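Local coordinates for glycoside hydrolase family 81 (Clostridium thermocellum, PDB 6FOP), which probably hydrolyses internal beta-1,3-linkages of glucans such as laminarin as an endo-acting glucanase of the bacterial cellulosome, at residues Trp397-Gly402 with Phe466-Asp471; Leu450-Ala455 with Arg459-Phe464. All coordinates share one frame; numbering follows the deposited sequence.

Contact 1. Residues Trp397-Gly402 with Phe466-Asp471. With CA (calcium ion), chain B.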
loop_
_atom_site.group_PDB
_atom_site.type_symbol
_atom_site.label_atom_id
_atom_site.label_comp_id
_atom_site.label_asym_id
_atom_site.label_seq_id
_atom_site.Cartn_x
_atom_site.Cartn_y
_atom_site.Cartn_z
ATOM N N TRP A 397 -13.308 10.160 13.560
ATOM C CA TRP A 397 -12.705 9.120 12.731
ATOM C C TRP A 397 -11.640 8.310 13.479
ATOM O O TRP A 397 -11.511 7.101 13.271
ATOM C CB TRP A 397 -12.096 9.721 11.451
ATOM C CG TRP A 397 -13.140 10.242 10.500
ATOM C CD1 TRP A 397 -13.783 11.454 10.574
ATOM C CD2 TRP A 397 -13.702 9.563 9.375
ATOM N NE1 TRP A 397 -14.686 11.579 9.550
ATOM C CE2 TRP A 397 -14.669 10.428 8.807
ATOM C CE3 TRP A 397 -13.491 8.315 8.797
ATOM C CZ2 TRP A 397 -15.402 10.084 7.664
ATOM C CZ3 TRP A 397 -14.220 7.971 7.677
ATOM C CH2 TRP A 397 -15.164 8.849 7.122
ATOM N N GLY A 398 -10.840 8.987 14.302
ATOM C CA GLY A 398 -9.693 8.339 14.974
ATOM C C GLY A 398 -8.445 8.418 14.105
ATOM O O GLY A 398 -8.049 7.442 13.438
ATOM N N THR A 399 -7.833 9.596 14.117
ATOM C CA THR A 399 -6.666 9.885 13.278
ATOM C C THR A 399 -5.897 11.044 13.862
ATOM O O THR A 399 -6.496 11.953 14.449
ATOM C CB THR A 399 -7.080 10.150 11.789
ATOM O OG1 THR A 399 -5.914 10.395 10.983
ATOM C CG2 THR A 399 -8.000 11.332 11.659
ATOM N N LEU A 400 -4.581 11.018 13.662
ATOM C CA LEU A 400 -3.698 12.135 14.007
ATOM C C LEU A 400 -3.406 12.960 12.760
ATOM O O LEU A 400 -2.911 12.409 11.775
ATOM C CB LEU A 400 -2.398 11.570 14.577
ATOM C CG LEU A 400 -1.620 12.442 15.514
ATOM C CD1 LEU A 400 -2.362 12.638 16.861
ATOM C CD2 LEU A 400 -0.212 11.872 15.702
ATOM N N ILE A 401 -3.695 14.258 12.836
ATOM C CA ILE A 401 -3.545 15.188 11.721
ATOM C C ILE A 401 -2.543 16.243 12.147
ATOM O O ILE A 401 -2.708 16.888 13.178
ATOM C CB ILE A 401 -4.886 15.870 11.351
ATOM C CG1 ILE A 401 -5.959 14.805 10.999
ATOM C CG2 ILE A 401 -4.698 16.893 10.233
ATOM C CD1 ILE A 401 -7.364 15.362 10.978
ATOM N N GLY A 402 -1.512 16.447 11.340
ATOM C CA GLY A 402 -0.570 17.525 11.601
ATOM C C GLY A 402 -1.024 18.828 10.970
ATOM O O GLY A 402 -1.544 18.835 9.835
ATOM N N PHE A 466 -6.681 -0.528 12.039
ATOM C CA PHE A 466 -5.623 -1.474 11.699
ATOM C C PHE A 466 -5.054 -1.155 10.325
ATOM O O PHE A 466 -5.795 -1.086 9.349
ATOM C CB PHE A 466 -6.179 -2.893 11.719
ATOM C CG PHE A 466 -5.153 -3.965 11.502
ATOM C CD1 PHE A 466 -4.236 -4.283 12.490
ATOM C CD2 PHE A 466 -5.164 -4.721 10.349
ATOM C CE1 PHE A 466 -3.321 -5.284 12.276
ATOM C CE2 PHE A 466 -4.255 -5.736 10.143
ATOM C CZ PHE A 466 -3.340 -6.013 11.114
ATOM N N LEU A 467 -3.748 -0.923 10.252
ATOM C CA LEU A 467 -3.036 -0.715 8.983
ATOM C C LEU A 467 -3.736 0.241 8.034
ATOM O O LEU A 467 -4.168 -0.141 6.921
ATOM C CB LEU A 467 -2.754 -2.062 8.300
ATOM C CG LEU A 467 -1.907 -3.097 9.020
ATOM C CD1 LEU A 467 -1.713 -4.316 8.131
ATOM C CD2 LEU A 467 -0.556 -2.518 9.474
ATOM N N ARG A 468 -3.821 1.499 8.441
ATOM C CA ARG A 468 -4.560 2.471 7.646
ATOM C C ARG A 468 -4.211 2.472 6.170
ATOM O O ARG A 468 -5.012 2.043 5.319
ATOM C CB ARG A 468 -4.462 3.892 8.210
ATOM C CG ARG A 468 -5.373 4.885 7.505
ATOM C CD ARG A 468 -5.065 6.333 7.824
ATOM N NE ARG A 468 -5.070 6.569 9.260
ATOM C CZ ARG A 468 -6.159 6.763 10.006
ATOM N NH1 ARG A 468 -7.392 6.765 9.475
ATOM N NH2 ARG A 468 -6.033 6.918 11.313
ATOM N N ASN A 469 -3.015 2.959 5.811
ATOM C CA ASN A 469 -2.749 3.152 4.385
ATOM C C ASN A 469 -2.488 1.872 3.591
ATOM O O ASN A 469 -2.799 1.819 2.389
ATOM C CB ASN A 469 -1.652 4.166 4.172
ATOM C CG ASN A 469 -2.087 5.539 4.618
ATOM O OD1 ASN A 469 -1.876 5.892 5.790
ATOM N ND2 ASN A 469 -2.719 6.295 3.749
ATOM N N PHE A 470 -1.987 0.827 4.247
ATOM C CA PHE A 470 -1.622 -0.393 3.550
ATOM C C PHE A 470 -2.853 -1.250 3.305
ATOM O O PHE A 470 -3.649 -1.432 4.242
ATOM C CB PHE A 470 -0.596 -1.180 4.332
ATOM C CG PHE A 470 0.027 -2.297 3.547
ATOM C CD1 PHE A 470 0.900 -2.005 2.485
ATOM C CD2 PHE A 470 -0.184 -3.613 3.873
ATOM C CE1 PHE A 470 1.497 -3.022 1.759
ATOM C CE2 PHE A 470 0.429 -4.626 3.154
ATOM C CZ PHE A 470 1.270 -4.324 2.093
ATOM N N ASP A 471 -2.981 -1.828 2.111
ATOM C CA ASP A 471 -4.053 -2.799 1.759
ATOM C C ASP A 471 -3.369 -4.179 1.764
ATOM O O ASP A 471 -2.559 -4.486 0.883
ATOM C CB ASP A 471 -4.589 -2.465 0.385
ATOM C CG ASP A 471 -5.698 -3.401 -0.095
ATOM O OD1 ASP A 471 -5.644 -4.602 0.257
ATOM O OD2 ASP A 471 -6.530 -2.915 -0.909
HETATM CA CA CA B . -5.550 -0.373 5.065
HETATM O O HOH W 1 -9.699 6.889 11.037
HETATM O O HOH W 2 -6.235 -1.977 6.698
HETATM O O HOH W 3 -5.402 0.503 2.807
HETATM O O HOH W 4 -6.926 -1.852 3.708
HETATM O O HOH W 5 -7.592 0.710 5.633
#

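Contact 2. Residues Leu450-Ala455 with Arg459-Phe464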
loop_
_atom_site.group_PDB
_atom_site.type_symbol
_atom_site.label_atom_id
_atom_site.label_comp_id
_atom_site.label_asym_id
_atom_site.label_seq_id
_atom_site.Cartn_x
_atom_site.Cartn_y
_atom_site.Cartn_z
ATOM N N LEU A 450 2.615 8.382 15.415
ATOM C CA LEU A 450 2.639 8.566 13.946
ATOM C C LEU A 450 2.643 7.212 13.256
ATOM O O LEU A 450 1.941 7.028 12.251
ATOM C CB LEU A 450 3.846 9.401 13.454
ATOM C CG LEU A 450 3.644 10.903 13.448
ATOM C CD1 LEU A 450 3.418 11.491 14.811
ATOM C CD2 LEU A 450 4.831 11.581 12.755
ATOM N N ILE A 451 3.421 6.262 13.777
ATOM C CA ILE A 451 3.414 4.910 13.219
ATOM C C ILE A 451 1.995 4.312 13.294
ATOM O O ILE A 451 1.504 3.754 12.304
ATOM C CB ILE A 451 4.424 3.965 13.909
ATOM C CG1 ILE A 451 5.853 4.528 13.767
ATOM C CG2 ILE A 451 4.318 2.543 13.320
ATOM C CD1 ILE A 451 6.910 3.717 14.481
ATOM N N LYS A 452 1.344 4.459 14.444
ATOM C CA LYS A 452 0.002 3.924 14.624
ATOM C C LYS A 452 -1.010 4.615 13.745
ATOM O O LYS A 452 -1.957 3.961 13.273
ATOM C CB LYS A 452 -0.453 3.932 16.097
ATOM C CG LYS A 452 0.256 2.916 16.942
ATOM C CD LYS A 452 -0.135 3.044 18.406
ATOM C CE LYS A 452 0.262 1.816 19.199
ATOM N NZ LYS A 452 -0.678 0.698 18.968
ATOM N N ASP A 453 -0.881 5.914 13.492
ATOM C CA ASP A 453 -1.828 6.533 12.599
ATOM C C ASP A 453 -1.793 5.893 11.203
ATOM O O ASP A 453 -2.848 5.669 10.615
ATOM C CB ASP A 453 -1.610 8.043 12.474
ATOM C CG ASP A 453 -2.641 8.691 11.568
ATOM O OD1 ASP A 453 -3.832 8.806 11.988
ATOM O OD2 ASP A 453 -2.271 9.053 10.433
ATOM N N ILE A 454 -0.595 5.591 10.673
ATOM C CA ILE A 454 -0.494 5.098 9.303
ATOM C C ILE A 454 -0.459 3.587 9.173
ATOM O O ILE A 454 -0.806 3.067 8.112
ATOM C CB ILE A 454 0.707 5.705 8.565
ATOM C CG1 ILE A 454 2.070 5.242 9.141
ATOM C CG2 ILE A 454 0.559 7.229 8.558
ATOM C CD1 ILE A 454 3.266 5.754 8.347
ATOM N N ALA A 455 -0.108 2.894 10.251
ATOM C CA ALA A 455 0.252 1.474 10.220
ATOM C C ALA A 455 0.095 0.819 11.603
ATOM O O ALA A 455 0.933 0.052 12.027
ATOM C CB ALA A 455 1.656 1.289 9.674
ATOM N N ARG A 459 -4.626 -4.660 17.025
ATOM C CA ARG A 459 -6.069 -4.677 16.784
ATOM C C ARG A 459 -6.857 -4.297 18.028
ATOM O O ARG A 459 -8.040 -3.976 17.924
ATOM C CB ARG A 459 -6.517 -6.053 16.324
ATOM C CG ARG A 459 -5.868 -6.528 15.046
ATOM C CD ARG A 459 -6.295 -7.948 14.719
ATOM N NE ARG A 459 -5.545 -8.524 13.601
ATOM C CZ ARG A 459 -5.810 -8.268 12.335
ATOM N NH1 ARG A 459 -6.787 -7.402 12.012
ATOM N NH2 ARG A 459 -5.089 -8.851 11.377
ATOM N N ASN A 460 -6.222 -4.354 19.195
ATOM C CA ASN A 460 -6.893 -3.984 20.438
ATOM C C ASN A 460 -6.709 -2.514 20.800
ATOM O O ASN A 460 -7.328 -2.049 21.741
ATOM C CB ASN A 460 -6.414 -4.869 21.590
ATOM C CG ASN A 460 -6.827 -6.322 21.419
ATOM O OD1 ASN A 460 -6.040 -7.229 21.666
ATOM N ND2 ASN A 460 -8.057 -6.544 20.968
ATOM N N ASP A 461 -5.899 -1.785 20.025
ATOM C CA ASP A 461 -5.712 -0.357 20.257
ATOM C C ASP A 461 -6.710 0.356 19.358
ATOM O O ASP A 461 -6.458 0.518 18.146
ATOM C CB ASP A 461 -4.287 0.074 19.938
ATOM C CG ASP A 461 -4.076 1.567 20.121
ATOM O OD1 ASP A 461 -5.008 2.342 20.438
ATOM O OD2 ASP A 461 -2.932 1.975 19.945
ATOM N N THR A 462 -7.812 0.788 19.954
ATOM C CA THR A 462 -8.948 1.339 19.221
ATOM C C THR A 462 -8.800 2.798 18.816
ATOM O O THR A 462 -9.695 3.354 18.174
ATOM C CB THR A 462 -10.248 1.214 20.060
ATOM O OG1 THR A 462 -10.102 1.965 21.278
ATOM C CG2 THR A 462 -10.540 -0.222 20.397
ATOM N N ARG A 463 -7.667 3.422 19.148
ATOM C CA ARG A 463 -7.476 4.835 18.815
ATOM C C ARG A 463 -7.205 5.058 17.331
ATOM O O ARG A 463 -7.427 6.147 16.823
ATOM C CB ARG A 463 -6.299 5.408 19.611
ATOM C CG ARG A 463 -6.503 5.400 21.119
ATOM C CD ARG A 463 -5.238 5.817 21.864
ATOM N NE ARG A 463 -4.148 4.883 21.566
ATOM C CZ ARG A 463 -2.873 5.045 21.902
ATOM N NH1 ARG A 463 -2.483 6.116 22.587
ATOM N NH2 ARG A 463 -1.991 4.126 21.539
ATOM N N PHE A 464 -6.705 4.024 16.656
ATOM C CA PHE A 464 -6.346 4.083 15.239
ATOM C C PHE A 464 -6.794 2.784 14.596
ATOM O O PHE A 464 -6.722 1.742 15.233
ATOM C CB PHE A 464 -4.820 4.238 15.061
ATOM C CG PHE A 464 -4.249 5.453 15.758
ATOM C CD1 PHE A 464 -4.360 6.704 15.194
ATOM C CD2 PHE A 464 -3.694 5.338 17.022
ATOM C CE1 PHE A 464 -3.883 7.818 15.847
ATOM C CE2 PHE A 464 -3.216 6.450 17.685
ATOM C CZ PHE A 464 -3.307 7.690 17.095
#

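Contact 1. Residues Trp397-Gly402 with Phe466-Asp471
The guanidinium group of Arg468 reaches the start of strand 399-403 and donates from NH2 to the carbonyl O of Gly398 over 3.0 Å. CG anti to the backbone N (chi1 -172°) and a bend at chi3 (-54°) bring it there. The bond is fairly straight (163°) and meets a lone pair in the carbonyl plane. NH1 continues the link through a water, which accepts from Arg468 NH1 at 2.8 Å and lies 2.9 Å from Trp397 O, to which it can donate. Beyond the two segments, NH1 also bonds Thr37, and NH2 forms a salt bridge with Asp453.

Van der Waals contact comes from Thr399, whose side chain crosses that of Arg468 at about a right angle. Its CB lies 3.4 Å from Arg468 NH2, while OG1 sits over one guanidinium face and bonds Asp453. Gly398 and Thr399 together face Asp394 in a G1 beta bulge, which accounts for the glycine with positive phi.

Metal coordination fixes the other end of the arginine. A calcium ion takes Leu467 O (2.3 Å), Arg468 O (2.5 Å) and Phe470 O (2.3 Å), and four waters complete a sevenfold shell; one of these waters is placed to donate to Phe466 O.

Contact 2. Residues Leu450-Ala455 with Arg459-Phe464
Lys452 and Phe464 bury the most surface here, joining the last turns of helix 440-455 to the loop that follows it. The Phe464 ring lies against the helix backbone: Asp453 N is above one face, offset toward the rim, and Asp453 CA comes within 3.6 Å of Phe464 CD1. With CG anti to the carbonyl carbon (chi1 -57°), the ring is carried back to Lys452, whose CB packs 3.7 Å from Phe464 CD2. The carboxylate of Asp453 stands nearly perpendicular to the ring (86°) and has its own polar partners, among them His416.

Further out, the Lys452 chain runs nearly straight and then bends at its last torsion (chi4 -78°), which sends NZ to Asp461 OD2 at 2.8 Å on the anti lone pair. NZ also bonds Asn456, and the lysine lies in cation-pi contact with Trp457. Arg463 grips the same carboxylate side-on, NE to OD1 at 2.9 Å and NH2 to OD2 at 2.8 Å. Asp461 OD1 also accepts from Arg463 N, an Asx turn within the type I turn Asp461-Phe464. Each carboxylate oxygen thus receives two donors, and such pairing should favour the ionised form of Asp461.

The two contacts lie side by side within the family 81 C-terminal domain range, their centres about 7 Å apart. Along the chain contact 2 is nested inside contact 1: strand 399-403 comes first, then helix 440-455, the loop 459-464 and finally the calcium-binding turn 466-471. Asp453 of the helix joins them, for its OD1, besides bonding the threonine, lies 2.9 Å from Leu400 N, a probable hydrogen bond. Arg468 CB also packs against Ile454 O, and the Phe466 ring meets Arg459 in a cation-pi contact. The end of the helix is therefore tied both to the 390-403 hairpin and to the segment that holds the calcium ion.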